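Local coordinates for Non-structural polyprotein (Sindbis virus, PDB 4GUA), which probably cleaves the viral polyprotein as a cysteine protease and carries the macro and zinc-binding domains of nsP3, joining parts of nsP2 and nsP3 in one alphavirus precursor, at residues 427-432 / 654-659; 521-526 / 604-609; 565-570 / 635-640; 628-633 / 646-651. All coordinates share one frame; numbering follows the deposited sequence.

Contact 1 of 4, residues 427-432 / 654-659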
loop_
_atom_site.group_PDB
_atom_site.type_symbol
_atom_site.label_atom_id
_atom_site.label_comp_id
_atom_site.label_asym_id
_atom_site.label_seq_id
_atom_site.Cartn_x
_atom_site.Cartn_y
_atom_site.Cartn_z
ATOM N N LEU A 427 -1.352 17.868 13.836
ATOM C CA LEU A 427 -2.205 18.552 12.878
ATOM C C LEU A 427 -2.452 17.646 11.677
ATOM O O LEU A 427 -3.586 17.437 11.228
ATOM C CB LEU A 427 -1.514 19.841 12.438
ATOM C CG LEU A 427 -2.189 20.635 11.325
ATOM C CD1 LEU A 427 -3.560 21.153 11.769
ATOM C CD2 LEU A 427 -1.278 21.767 10.888
ATOM N N GLN A 428 -1.359 17.097 11.172
ATOM C CA GLN A 428 -1.401 16.191 10.049
ATOM C C GLN A 428 -2.289 15.002 10.391
ATOM O O GLN A 428 -3.066 14.541 9.560
ATOM C CB GLN A 428 0.013 15.715 9.726
ATOM C CG GLN A 428 0.103 14.893 8.470
ATOM C CD GLN A 428 -0.334 15.673 7.254
ATOM O OE1 GLN A 428 0.447 16.425 6.669
ATOM N NE2 GLN A 428 -1.594 15.508 6.870
ATOM N N ASN A 429 -2.183 14.526 11.629
ATOM C CA ASN A 429 -2.923 13.347 12.065
ATOM C C ASN A 429 -4.420 13.601 12.180
ATOM O O ASN A 429 -5.231 12.714 11.912
ATOM C CB ASN A 429 -2.387 12.851 13.411
ATOM C CG ASN A 429 -1.152 11.985 13.267
ATOM O OD1 ASN A 429 -0.761 11.614 12.162
ATOM N ND2 ASN A 429 -0.538 11.649 14.387
ATOM N N ALA A 430 -4.780 14.814 12.581
ATOM C CA ALA A 430 -6.178 15.207 12.655
ATOM C C ALA A 430 -6.762 15.130 11.262
ATOM O O ALA A 430 -7.834 14.543 11.060
ATOM C CB ALA A 430 -6.315 16.613 13.209
ATOM N N TYR A 431 -6.052 15.722 10.301
ATOM C CA TYR A 431 -6.479 15.665 8.901
ATOM C C TYR A 431 -6.561 14.228 8.365
ATOM O O TYR A 431 -7.477 13.893 7.614
ATOM C CB TYR A 431 -5.549 16.487 8.012
ATOM C CG TYR A 431 -5.822 17.981 8.009
ATOM C CD1 TYR A 431 -7.022 18.490 7.520
ATOM C CD2 TYR A 431 -4.861 18.883 8.459
ATOM C CE1 TYR A 431 -7.264 19.856 7.501
ATOM C CE2 TYR A 431 -5.095 20.246 8.443
ATOM C CZ TYR A 431 -6.297 20.730 7.963
ATOM O OH TYR A 431 -6.531 22.089 7.942
ATOM N N HIS A 432 -5.608 13.381 8.741
ATOM C CA HIS A 432 -5.613 11.991 8.284
ATOM C C HIS A 432 -6.816 11.252 8.842
ATOM O O HIS A 432 -7.356 10.357 8.191
ATOM C CB HIS A 432 -4.330 11.268 8.696
ATOM C CG HIS A 432 -3.187 11.485 7.754
ATOM N ND1 HIS A 432 -3.306 11.329 6.390
ATOM C CD2 HIS A 432 -1.903 11.852 7.979
ATOM C CE1 HIS A 432 -2.145 11.591 5.816
ATOM N NE2 HIS A 432 -1.277 11.907 6.758
ATOM N N PHE A 654 2.900 11.138 6.768
ATOM C CA PHE A 654 1.944 10.178 6.209
ATOM C C PHE A 654 1.101 9.525 7.306
ATOM O O PHE A 654 1.342 9.735 8.492
ATOM C CB PHE A 654 2.650 9.103 5.371
ATOM C CG PHE A 654 3.636 8.272 6.148
ATOM C CD1 PHE A 654 3.209 7.182 6.889
ATOM C CD2 PHE A 654 4.990 8.569 6.124
ATOM C CE1 PHE A 654 4.110 6.415 7.599
ATOM C CE2 PHE A 654 5.895 7.801 6.830
ATOM C CZ PHE A 654 5.455 6.724 7.568
ATOM N N ASN A 655 0.137 8.704 6.900
ATOM C CA ASN A 655 -0.800 8.088 7.837
ATOM C C ASN A 655 -0.132 7.027 8.726
ATOM O O ASN A 655 0.385 6.016 8.230
ATOM C CB ASN A 655 -1.965 7.476 7.062
ATOM C CG ASN A 655 -3.131 7.110 7.952
ATOM O OD1 ASN A 655 -2.955 6.741 9.116
ATOM N ND2 ASN A 655 -4.335 7.210 7.409
ATOM N N PRO A 656 -0.125 7.270 10.049
ATOM C CA PRO A 656 0.537 6.459 11.084
ATOM C C PRO A 656 -0.137 5.125 11.390
ATOM O O PRO A 656 0.532 4.214 11.884
ATOM C CB PRO A 656 0.488 7.359 12.311
ATOM C CG PRO A 656 -0.717 8.190 12.108
ATOM C CD PRO A 656 -0.841 8.417 10.636
ATOM N N HIS A 657 -1.440 5.021 11.130
ATOM C CA HIS A 657 -2.176 3.787 11.395
ATOM C C HIS A 657 -1.721 2.632 10.513
ATOM O O HIS A 657 -1.247 2.831 9.398
ATOM C CB HIS A 657 -3.673 3.993 11.178
ATOM C CG HIS A 657 -4.322 4.854 12.214
ATOM N ND1 HIS A 657 -4.006 4.771 13.553
ATOM C CD2 HIS A 657 -5.265 5.819 12.107
ATOM C CE1 HIS A 657 -4.724 5.650 14.226
ATOM N NE2 HIS A 657 -5.495 6.299 13.372
ATOM N N THR A 658 -1.874 1.418 11.024
ATOM C CA THR A 658 -1.695 0.232 10.209
ATOM C C THR A 658 -2.785 0.236 9.141
ATOM O O THR A 658 -3.972 0.337 9.459
ATOM C CB THR A 658 -1.844 -1.049 11.051
ATOM O OG1 THR A 658 -0.885 -1.052 12.118
ATOM C CG2 THR A 658 -1.652 -2.287 10.188
ATOM N N PRO A 659 -2.398 0.145 7.864
ATOM C CA PRO A 659 -3.456 0.085 6.853
ATOM C C PRO A 659 -4.441 -1.039 7.161
ATOM O O PRO A 659 -4.022 -2.104 7.609
ATOM C CB PRO A 659 -2.688 -0.192 5.564
ATOM C CG PRO A 659 -1.329 0.406 5.813
ATOM C CD PRO A 659 -1.051 0.183 7.270
#
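His432 and Asn429, on helix 420-440 of the macro domain, pack against the loop Phe654 to Pro656 of the nsP3 zinc-binding domain in a buried contact between the two domains. The centre is the His432 imidazole, which lies against the loop with one face. The backbone N of Asn655 sits 3.5 Å above that face, toward the rim. Asn655 CB lies 4.2 Å from the centroid of the His432 ring and nearly on its normal, a CH-pi contact. The Asn655 amide is stacked on the imidazole with its plane turned by 26°. Gln428 NE2 lies over the opposite face of the ring, so the imidazole is sandwiched between its own helix and the loop. Its rotation is further fixed by the hydrogen bond between NE2 and Leu653 O, just before the loop segment.

Asn429 meets the loop with its amide oxygen. With CG anti to its carbonyl carbon (chi1 -82°), OD1 reaches Pro656 CG at 3.4 Å, an amide against the rim of a pyrrolidine ring. Within the loop, Asn655 OD1 accepts the N-H of His657 at 3.1 Å, an Asx turn that holds the amide in place, while Asn655 ND2 bonds to Asp436 OD1 one helical turn beyond His432. A single asparagine thus shapes its own loop and ties it to the macro domain.

Helix 463-474 flanks this helix and touches His432 and Tyr431, the latter bonded through OH to Ser466 and Leu451 N; on the loop side, Asn655 and Pro659 rest against His323 of helix 323-333.

Contact 2 of 4, residues 521-526 / 604-609. With ZN (zinc ion), chain V.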
loop_
_atom_site.group_PDB
_atom_site.type_symbol
_atom_site.label_atom_id
_atom_site.label_comp_id
_atom_site.label_asym_id
_atom_site.label_seq_id
_atom_site.Cartn_x
_atom_site.Cartn_y
_atom_site.Cartn_z
ATOM N N ILE A 521 14.482 3.673 4.220
ATOM C CA ILE A 521 15.021 3.458 5.562
ATOM C C ILE A 521 15.405 4.757 6.259
ATOM O O ILE A 521 15.626 5.791 5.621
ATOM C CB ILE A 521 16.273 2.548 5.541
ATOM C CG1 ILE A 521 17.286 3.050 4.503
ATOM C CG2 ILE A 521 15.880 1.104 5.269
ATOM C CD1 ILE A 521 18.663 2.394 4.598
ATOM N N HIS A 522 15.465 4.691 7.585
ATOM C CA HIS A 522 15.921 5.813 8.397
ATOM C C HIS A 522 17.364 6.196 8.015
ATOM O O HIS A 522 18.185 5.320 7.736
ATOM C CB HIS A 522 15.838 5.420 9.876
ATOM C CG HIS A 522 16.047 6.561 10.819
ATOM N ND1 HIS A 522 17.257 6.812 11.424
ATOM C CD2 HIS A 522 15.202 7.528 11.249
ATOM C CE1 HIS A 522 17.147 7.879 12.196
ATOM N NE2 HIS A 522 15.911 8.334 12.106
ATOM N N PRO A 523 17.681 7.501 8.008
ATOM C CA PRO A 523 19.009 7.973 7.580
ATOM C C PRO A 523 20.188 7.402 8.391
ATOM O O PRO A 523 21.283 7.216 7.857
ATOM C CB PRO A 523 18.918 9.490 7.775
ATOM C CG PRO A 523 17.457 9.795 7.714
ATOM C CD PRO A 523 16.774 8.616 8.330
ATOM N N ASP A 524 19.962 7.142 9.673
ATOM C CA ASP A 524 20.992 6.588 10.552
ATOM C C ASP A 524 21.054 5.056 10.492
ATOM O O ASP A 524 21.790 4.424 11.250
ATOM C CB ASP A 524 20.764 7.046 11.995
ATOM C CG ASP A 524 20.715 8.562 12.128
ATOM O OD1 ASP A 524 21.264 9.258 11.242
ATOM O OD2 ASP A 524 20.128 9.058 13.119
ATOM N N SER A 525 20.262 4.458 9.613
ATOM C CA SER A 525 20.282 3.010 9.438
ATOM C C SER A 525 21.644 2.531 8.956
ATOM O O SER A 525 22.304 3.204 8.164
ATOM C CB SER A 525 19.211 2.586 8.429
ATOM O OG SER A 525 19.248 1.181 8.202
ATOM N N CYS A 526 22.038 1.350 9.420
ATOM C CA CYS A 526 23.278 0.716 8.989
ATOM C C CYS A 526 23.086 -0.004 7.656
ATOM O O CYS A 526 24.021 -0.595 7.118
ATOM C CB CYS A 526 23.752 -0.281 10.042
ATOM S SG CYS A 526 22.783 -1.808 10.095
ATOM N N PRO A 604 8.910 5.616 11.027
ATOM C CA PRO A 604 7.926 6.229 11.929
ATOM C C PRO A 604 8.264 7.680 12.260
ATOM O O PRO A 604 7.368 8.500 12.497
ATOM C CB PRO A 604 7.998 5.347 13.175
ATOM C CG PRO A 604 9.351 4.718 13.120
ATOM C CD PRO A 604 9.642 4.515 11.673
ATOM N N CYS A 605 9.555 7.988 12.294
ATOM C CA CYS A 605 10.001 9.372 12.395
ATOM C C CYS A 605 11.442 9.480 11.937
ATOM O O CYS A 605 12.076 8.469 11.639
ATOM C CB CYS A 605 9.848 9.904 13.821
ATOM S SG CYS A 605 10.879 9.092 15.050
ATOM N N LEU A 606 11.947 10.708 11.869
ATOM C CA LEU A 606 13.318 10.949 11.434
ATOM C C LEU A 606 14.310 11.177 12.571
ATOM O O LEU A 606 15.505 11.336 12.325
ATOM C CB LEU A 606 13.352 12.132 10.471
ATOM C CG LEU A 606 12.493 11.903 9.232
ATOM C CD1 LEU A 606 12.592 13.086 8.288
ATOM C CD2 LEU A 606 12.905 10.609 8.535
ATOM N N CYS A 607 13.830 11.160 13.811
ATOM C CA CYS A 607 14.690 11.462 14.945
ATOM C C CYS A 607 15.467 10.214 15.355
ATOM O O CYS A 607 15.252 9.135 14.799
ATOM C CB CYS A 607 13.874 12.010 16.124
ATOM S SG CYS A 607 13.304 10.769 17.322
ATOM N N MET A 608 16.363 10.363 16.327
ATOM C CA MET A 608 17.284 9.287 16.693
ATOM C C MET A 608 16.601 8.143 17.430
ATOM O O MET A 608 17.191 7.072 17.602
ATOM C CB MET A 608 18.425 9.819 17.563
ATOM C CG MET A 608 18.017 10.182 18.982
ATOM S SD MET A 608 19.311 11.078 19.865
ATOM C CE MET A 608 20.635 9.870 19.854
ATOM N N TYR A 609 15.377 8.380 17.896
ATOM C CA TYR A 609 14.649 7.383 18.674
ATOM C C TYR A 609 13.644 6.581 17.844
ATOM O O TYR A 609 12.972 5.694 18.367
ATOM C CB TYR A 609 13.963 8.064 19.859
ATOM C CG TYR A 609 14.945 8.784 20.754
ATOM C CD1 TYR A 609 15.869 8.075 21.511
ATOM C CD2 TYR A 609 14.964 10.171 20.832
ATOM C CE1 TYR A 609 16.779 8.723 22.326
ATOM C CE2 TYR A 609 15.874 10.830 21.648
ATOM C CZ TYR A 609 16.779 10.099 22.393
ATOM O OH TYR A 609 17.690 10.738 23.208
HETATM ZN ZN ZN V . 10.823 10.544 16.932
#
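A single imidazole nitrogen, His522 NE2, is shared between two successive backbone carbonyls, those of Leu606 and Cys607. Both bonds are weak, being bent. NE2 lies 3.0 Å from Leu606 O. Its distance to Cys607 O is 2.9 Å, and this bond is the more bent, with an angle at hydrogen of 121°. The carbonyl of Cys605 completes the cluster at the ring edge, where its O is 3.3 Å from His522 CD2. Three consecutive carbonyls thus meet the NE2-CD2 end of the ring: the Leu606 and Cys607 oxygens lie on opposite sides of its plane, that of Cys605 close to it. His522 CG stands anti to the backbone N (chi1 -170°), which sends the imidazole out across the gap to the other loop.

The loop it grips is a Cys-X-Cys zinc-binding element of the nsP3 zinc-binding domain. Cys605 SG binds the zinc ion at 2.4 Å and Cys607 SG at 2.5 Å, and Cys630 and Cys648 complete the site. The bonds to CB of both cysteines point away from segment 521-526, so the histidine meets the loop from its backbone side, as a second-shell residue. On the metal side, Tyr609 N donates to Cys607 SG at 3.2 Å, an N-H...S bond that would draw off part of the charge on the sulfur.

Around the histidine, Pro523 CD lies over one ring face and also approaches Leu606 CD2 at 4.4 Å, the outer, apolar fringe of the contact. A type I beta turn from His522 to Ser525 shapes this loop, and Ser525 OG bonds to Glu614 OE1 of helix 613-621. A bound MES molecule, probably from the crystallisation liquor, lies near the His522 side chain.

Contact 3 of 4, residues 565-570 / 635-640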
loop_
_atom_site.group_PDB
_atom_site.type_symbol
_atom_site.label_atom_id
_atom_site.label_comp_id
_atom_site.label_asym_id
_atom_site.label_seq_id
_atom_site.Cartn_x
_atom_site.Cartn_y
_atom_site.Cartn_z
ATOM N N ASN A 565 -4.750 -1.691 19.325
ATOM C CA ASN A 565 -4.608 -0.305 19.746
ATOM C C ASN A 565 -3.139 0.122 19.700
ATOM O O ASN A 565 -2.283 -0.511 20.323
ATOM C CB ASN A 565 -5.172 -0.120 21.153
ATOM C CG ASN A 565 -5.021 1.298 21.652
ATOM O OD1 ASN A 565 -4.067 1.629 22.357
ATOM N ND2 ASN A 565 -5.953 2.157 21.260
ATOM N N ASP A 566 -2.848 1.193 18.967
ATOM C CA ASP A 566 -1.460 1.593 18.746
ATOM C C ASP A 566 -0.702 1.779 20.057
ATOM O O ASP A 566 0.449 1.360 20.178
ATOM C CB ASP A 566 -1.375 2.869 17.899
ATOM C CG ASP A 566 -1.754 2.632 16.442
ATOM O OD1 ASP A 566 -1.491 1.522 15.937
ATOM O OD2 ASP A 566 -2.296 3.553 15.793
ATOM N N GLN A 567 -1.352 2.395 21.039
ATOM C CA GLN A 567 -0.689 2.733 22.298
ATOM C C GLN A 567 -0.431 1.516 23.185
ATOM O O GLN A 567 0.650 1.378 23.757
ATOM C CB GLN A 567 -1.500 3.784 23.061
ATOM C CG GLN A 567 -1.837 5.012 22.228
ATOM C CD GLN A 567 -2.418 6.137 23.055
ATOM O OE1 GLN A 567 -2.456 6.063 24.283
ATOM N NE2 GLN A 567 -2.877 7.189 22.386
ATOM N N GLU A 568 -1.415 0.628 23.291
ATOM C CA GLU A 568 -1.234 -0.587 24.078
ATOM C C GLU A 568 -0.131 -1.409 23.424
ATOM O O GLU A 568 0.702 -2.018 24.101
ATOM C CB GLU A 568 -2.527 -1.404 24.147
ATOM C CG GLU A 568 -3.764 -0.604 24.537
ATOM C CD GLU A 568 -4.958 -1.482 24.886
ATOM O OE1 GLU A 568 -4.764 -2.705 25.074
ATOM O OE2 GLU A 568 -6.093 -0.952 24.936
ATOM N N SER A 569 -0.126 -1.404 22.095
ATOM C CA SER A 569 0.868 -2.129 21.317
ATOM C C SER A 569 2.281 -1.654 21.632
ATOM O O SER A 569 3.173 -2.456 21.907
ATOM C CB SER A 569 0.604 -1.938 19.829
ATOM O OG SER A 569 1.425 -2.813 19.082
ATOM N N ASN A 570 2.482 -0.343 21.592
ATOM C CA ASN A 570 3.802 0.216 21.824
ATOM C C ASN A 570 4.248 0.010 23.260
ATOM O O ASN A 570 5.443 -0.100 23.526
ATOM C CB ASN A 570 3.822 1.695 21.458
ATOM C CG ASN A 570 3.816 1.915 19.964
ATOM O OD1 ASN A 570 4.188 1.024 19.199
ATOM N ND2 ASN A 570 3.390 3.099 19.536
ATOM N N LEU A 635 2.272 6.342 23.305
ATOM C CA LEU A 635 2.168 5.435 24.434
ATOM C C LEU A 635 0.959 5.792 25.267
ATOM O O LEU A 635 0.399 6.880 25.126
ATOM C CB LEU A 635 3.428 5.508 25.292
ATOM C CG LEU A 635 4.660 4.823 24.707
ATOM C CD1 LEU A 635 5.906 5.248 25.453
ATOM C CD2 LEU A 635 4.497 3.310 24.764
ATOM N N PRO A 636 0.551 4.874 26.148
ATOM C CA PRO A 636 -0.550 5.216 27.038
ATOM C C PRO A 636 -0.232 6.492 27.804
ATOM O O PRO A 636 0.929 6.876 27.939
ATOM C CB PRO A 636 -0.615 4.015 27.985
ATOM C CG PRO A 636 -0.077 2.881 27.193
ATOM C CD PRO A 636 0.961 3.465 26.280
ATOM N N LYS A 637 -1.283 7.147 28.278
ATOM C CA LYS A 637 -1.167 8.436 28.944
ATOM C C LYS A 637 -0.476 8.308 30.297
ATOM O O LYS A 637 0.206 9.234 30.728
ATOM C CB LYS A 637 -2.551 9.097 29.050
ATOM C CG LYS A 637 -3.722 8.125 29.220
ATOM C CD LYS A 637 -4.335 7.791 27.844
ATOM C CE LYS A 637 -5.180 6.529 27.863
ATOM N NZ LYS A 637 -4.391 5.311 28.194
ATOM N N HIS A 638 -0.623 7.161 30.954
ATOM C CA HIS A 638 0.061 6.937 32.227
ATOM C C HIS A 638 1.554 6.713 31.984
ATOM O O HIS A 638 2.027 6.814 30.852
ATOM C CB HIS A 638 -0.556 5.759 32.999
ATOM C CG HIS A 638 -0.430 4.433 32.312
ATOM N ND1 HIS A 638 0.643 3.591 32.508
ATOM C CD2 HIS A 638 -1.261 3.789 31.457
ATOM C CE1 HIS A 638 0.477 2.492 31.792
ATOM N NE2 HIS A 638 -0.671 2.588 31.145
ATOM N N LYS A 639 2.301 6.434 33.046
ATOM C CA LYS A 639 3.742 6.247 32.925
ATOM C C LYS A 639 4.127 4.767 33.050
ATOM O O LYS A 639 3.463 3.992 33.741
ATOM C CB LYS A 639 4.497 7.110 33.945
ATOM C CG LYS A 639 4.397 8.619 33.682
ATOM C CD LYS A 639 4.937 9.011 32.299
ATOM C CE LYS A 639 6.060 10.029 32.398
ATOM N NZ LYS A 639 6.654 10.345 31.070
ATOM N N ILE A 640 5.200 4.396 32.354
ATOM C CA ILE A 640 5.675 3.017 32.267
ATOM C C ILE A 640 7.092 2.945 32.824
ATOM O O ILE A 640 7.939 3.756 32.455
ATOM C CB ILE A 640 5.699 2.554 30.798
ATOM C CG1 ILE A 640 4.346 2.819 30.144
ATOM C CG2 ILE A 640 6.051 1.072 30.700
ATOM C CD1 ILE A 640 4.398 3.897 29.094
#
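Leu635 and Pro636 lay their apolar parts along the exposed start of helix 566-577, against Gln567 and Asn570. Leu635 CD2 touches Asn570 CB at 3.7 Å; although the leucine bond to CB points away from the helix, CG anti to its own carbonyl carbon (chi1 -75°) swings the far methyl back. The Pro636 ring comes alongside Gln567, its CD 4.1 Å from Gln567 CB, while the extended glutamine chain runs on past the Leu635 carbonyl.

The polar interactions serve mainly the helix end. Asn565, at the N-cap, accepts the Glu568 N-H on OD1 at 3.0 Å, in the carbonyl plane on a lone pair, and more weakly that of Gln567 on the same oxygen. First-turn N-H groups thus find a side-chain acceptor. Asn570 ND2 is hydrogen-bonded to Pro634 O, just before Leu635, so this asparagine supplies both a packing surface and a polar tie to the loop.

The loop belongs to the connection from strand 627-629 to its parallel partner 643-645: Leu635 also reaches Cys574 on the same helix and Val643 on the second strand, whereas Ser569 turns to helix 550-562, touching Ile559 and Lys560.

Contact 4 of 4, residues 628-633 / 646-651. With ZN (zinc ion), chain V.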
loop_
_atom_site.group_PDB
_atom_site.type_symbol
_atom_site.label_atom_id
_atom_site.label_comp_id
_atom_site.label_asym_id
_atom_site.label_seq_id
_atom_site.Cartn_x
_atom_site.Cartn_y
_atom_site.Cartn_z
ATOM N N THR A 628 14.319 4.995 25.773
ATOM C CA THR A 628 13.727 6.292 25.500
ATOM C C THR A 628 12.827 6.209 24.267
ATOM O O THR A 628 13.197 5.621 23.251
ATOM C CB THR A 628 14.816 7.353 25.275
ATOM O OG1 THR A 628 15.635 7.448 26.448
ATOM C CG2 THR A 628 14.196 8.714 24.962
ATOM N N VAL A 629 11.633 6.782 24.378
ATOM C CA VAL A 629 10.648 6.738 23.307
ATOM C C VAL A 629 10.179 8.142 22.964
ATOM O O VAL A 629 9.910 8.945 23.857
ATOM C CB VAL A 629 9.432 5.901 23.722
ATOM C CG1 VAL A 629 8.368 5.921 22.637
ATOM C CG2 VAL A 629 9.859 4.482 24.047
ATOM N N CYS A 630 10.086 8.445 21.674
ATOM C CA CYS A 630 9.655 9.769 21.253
ATOM C C CYS A 630 8.141 9.833 21.058
ATOM O O CYS A 630 7.448 8.821 21.160
ATOM C CB CYS A 630 10.372 10.186 19.975
ATOM S SG CYS A 630 9.936 9.205 18.541
ATOM N N SER A 631 7.638 11.022 20.745
ATOM C CA SER A 631 6.201 11.244 20.671
ATOM C C SER A 631 5.589 10.621 19.413
ATOM O O SER A 631 4.367 10.475 19.318
ATOM C CB SER A 631 5.896 12.745 20.717
ATOM O OG SER A 631 6.308 13.400 19.528
ATOM N N SER A 632 6.436 10.256 18.452
ATOM C CA SER A 632 5.970 9.583 17.241
ATOM C C SER A 632 5.788 8.091 17.486
ATOM O O SER A 632 5.424 7.345 16.586
ATOM C CB SER A 632 6.928 9.814 16.077
ATOM O OG SER A 632 6.837 11.145 15.604
ATOM N N THR A 633 6.062 7.654 18.706
ATOM C CA THR A 633 5.703 6.311 19.111
ATOM C C THR A 633 4.739 6.467 20.281
ATOM O O THR A 633 5.150 6.436 21.442
ATOM C CB THR A 633 6.937 5.508 19.527
ATOM O OG1 THR A 633 7.762 5.278 18.382
ATOM C CG2 THR A 633 6.545 4.171 20.138
ATOM N N VAL A 646 9.906 11.285 25.549
ATOM C CA VAL A 646 10.466 12.548 25.080
ATOM C C VAL A 646 9.813 12.951 23.766
ATOM O O VAL A 646 9.174 12.134 23.108
ATOM C CB VAL A 646 11.993 12.454 24.872
ATOM C CG1 VAL A 646 12.663 11.912 26.121
ATOM C CG2 VAL A 646 12.323 11.578 23.672
ATOM N N GLN A 647 9.976 14.211 23.385
ATOM C CA GLN A 647 9.364 14.721 22.168
ATOM C C GLN A 647 10.184 14.346 20.940
ATOM O O GLN A 647 11.413 14.264 21.005
ATOM C CB GLN A 647 9.201 16.240 22.263
ATOM C CG GLN A 647 10.475 17.030 22.029
ATOM C CD GLN A 647 10.363 18.461 22.519
ATOM O OE1 GLN A 647 9.754 18.724 23.557
ATOM N NE2 GLN A 647 10.954 19.393 21.777
ATOM N N CYS A 648 9.494 14.105 19.828
ATOM C CA CYS A 648 10.151 13.849 18.554
ATOM C C CYS A 648 10.462 15.169 17.859
ATOM O O CYS A 648 9.567 15.984 17.623
ATOM C CB CYS A 648 9.279 12.976 17.656
ATOM S SG CYS A 648 10.059 12.557 16.071
ATOM N N THR A 649 11.740 15.376 17.551
ATOM C CA THR A 649 12.212 16.634 16.977
ATOM C C THR A 649 12.088 16.742 15.451
ATOM O O THR A 649 12.123 17.847 14.907
ATOM C CB THR A 649 13.667 16.877 17.373
ATOM O OG1 THR A 649 14.484 15.821 16.853
ATOM C CG2 THR A 649 13.796 16.916 18.889
ATOM N N LYS A 650 11.974 15.605 14.766
ATOM C CA LYS A 650 11.725 15.589 13.321
ATOM C C LYS A 650 10.738 14.479 12.953
ATOM O O LYS A 650 10.994 13.305 13.222
ATOM C CB LYS A 650 13.041 15.404 12.552
ATOM N N VAL A 651 9.629 14.833 12.312
ATOM C CA VAL A 651 8.546 13.867 12.109
ATOM C C VAL A 651 8.253 13.556 10.645
ATOM O O VAL A 651 8.830 14.162 9.739
ATOM C CB VAL A 651 7.230 14.351 12.766
ATOM C CG1 VAL A 651 7.375 14.402 14.275
ATOM C CG2 VAL A 651 6.807 15.709 12.206
HETATM ZN ZN ZN V . 10.823 10.544 16.932
#
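The two segments leave the short parallel sheet of strands 627-629 and 643-645 with end-to-end directions 36° apart, joined by a nearly straight backbone bond from Val646 N to Val629 O at 2.9 Å. Immediately beyond it, Cys630 CA approaches Val646 O at 3.0 Å in a CA-H...O contact. The first segment then folds into a type I beta turn from Cys630 to Thr633, while the second continues past Cys648.

Ser631 makes the next crossing. Its OG, placed between the backbone N and carbonyl carbon (chi1 70°), accepts the N-H of Cys648 at 3.3 Å, fixing the backbone of one zinc ligand through the neighbour of the other. Cys630 CB and Cys648 CB meet 3.8 Å apart, and both sulfurs turn to the zinc ion. Cys630 SG and Cys648 SG each bind at 2.3 Å. They get there by different rotations: SG of Cys648 is anti to its backbone N (chi1 -178°), whereas that of Cys630 sits between its backbone N and carbonyl carbon. Ser632 OG lies beside Cys648 SG and 3.6 Å from Val651 CG1. On strand 627-629, Thr628 CG2 packs on Val646 CG2 at 3.7 Å, the two side chains crossing at about a right angle.

Cys605 and Cys607 supply the remaining ligands, giving a four-cysteine site of the kind that usually has a structural role. Four sulfurs on one zinc are consistent with thiolate ligands and a net negative charge spread over the site; the weak bond from Ser632 N to Cys630 SG would offset a little of it.

Contacts 2 and 4 meet at the zinc ion, each giving two of its four cysteines, and their centres are about 11 Å apart. They are further tied by Leu606 N to Lys650 O at 3.1 Å, a probable hydrogen bond. Contact 3, centred about 14 Å from the centre of contact 4, touches it where Leu635 CD1 packs on Val629 CG1 of strand 627-629. Contact 1 joins this zinc-binding domain to the macro domain, with its centre about 16 Å from that of contact 4, whose segment 646-651 runs into 654-659 along the chain. His657 ND1 reaches Asp566 OD2 at 3.1 Å, probably a hydrogen bond linking contacts 1 and 3.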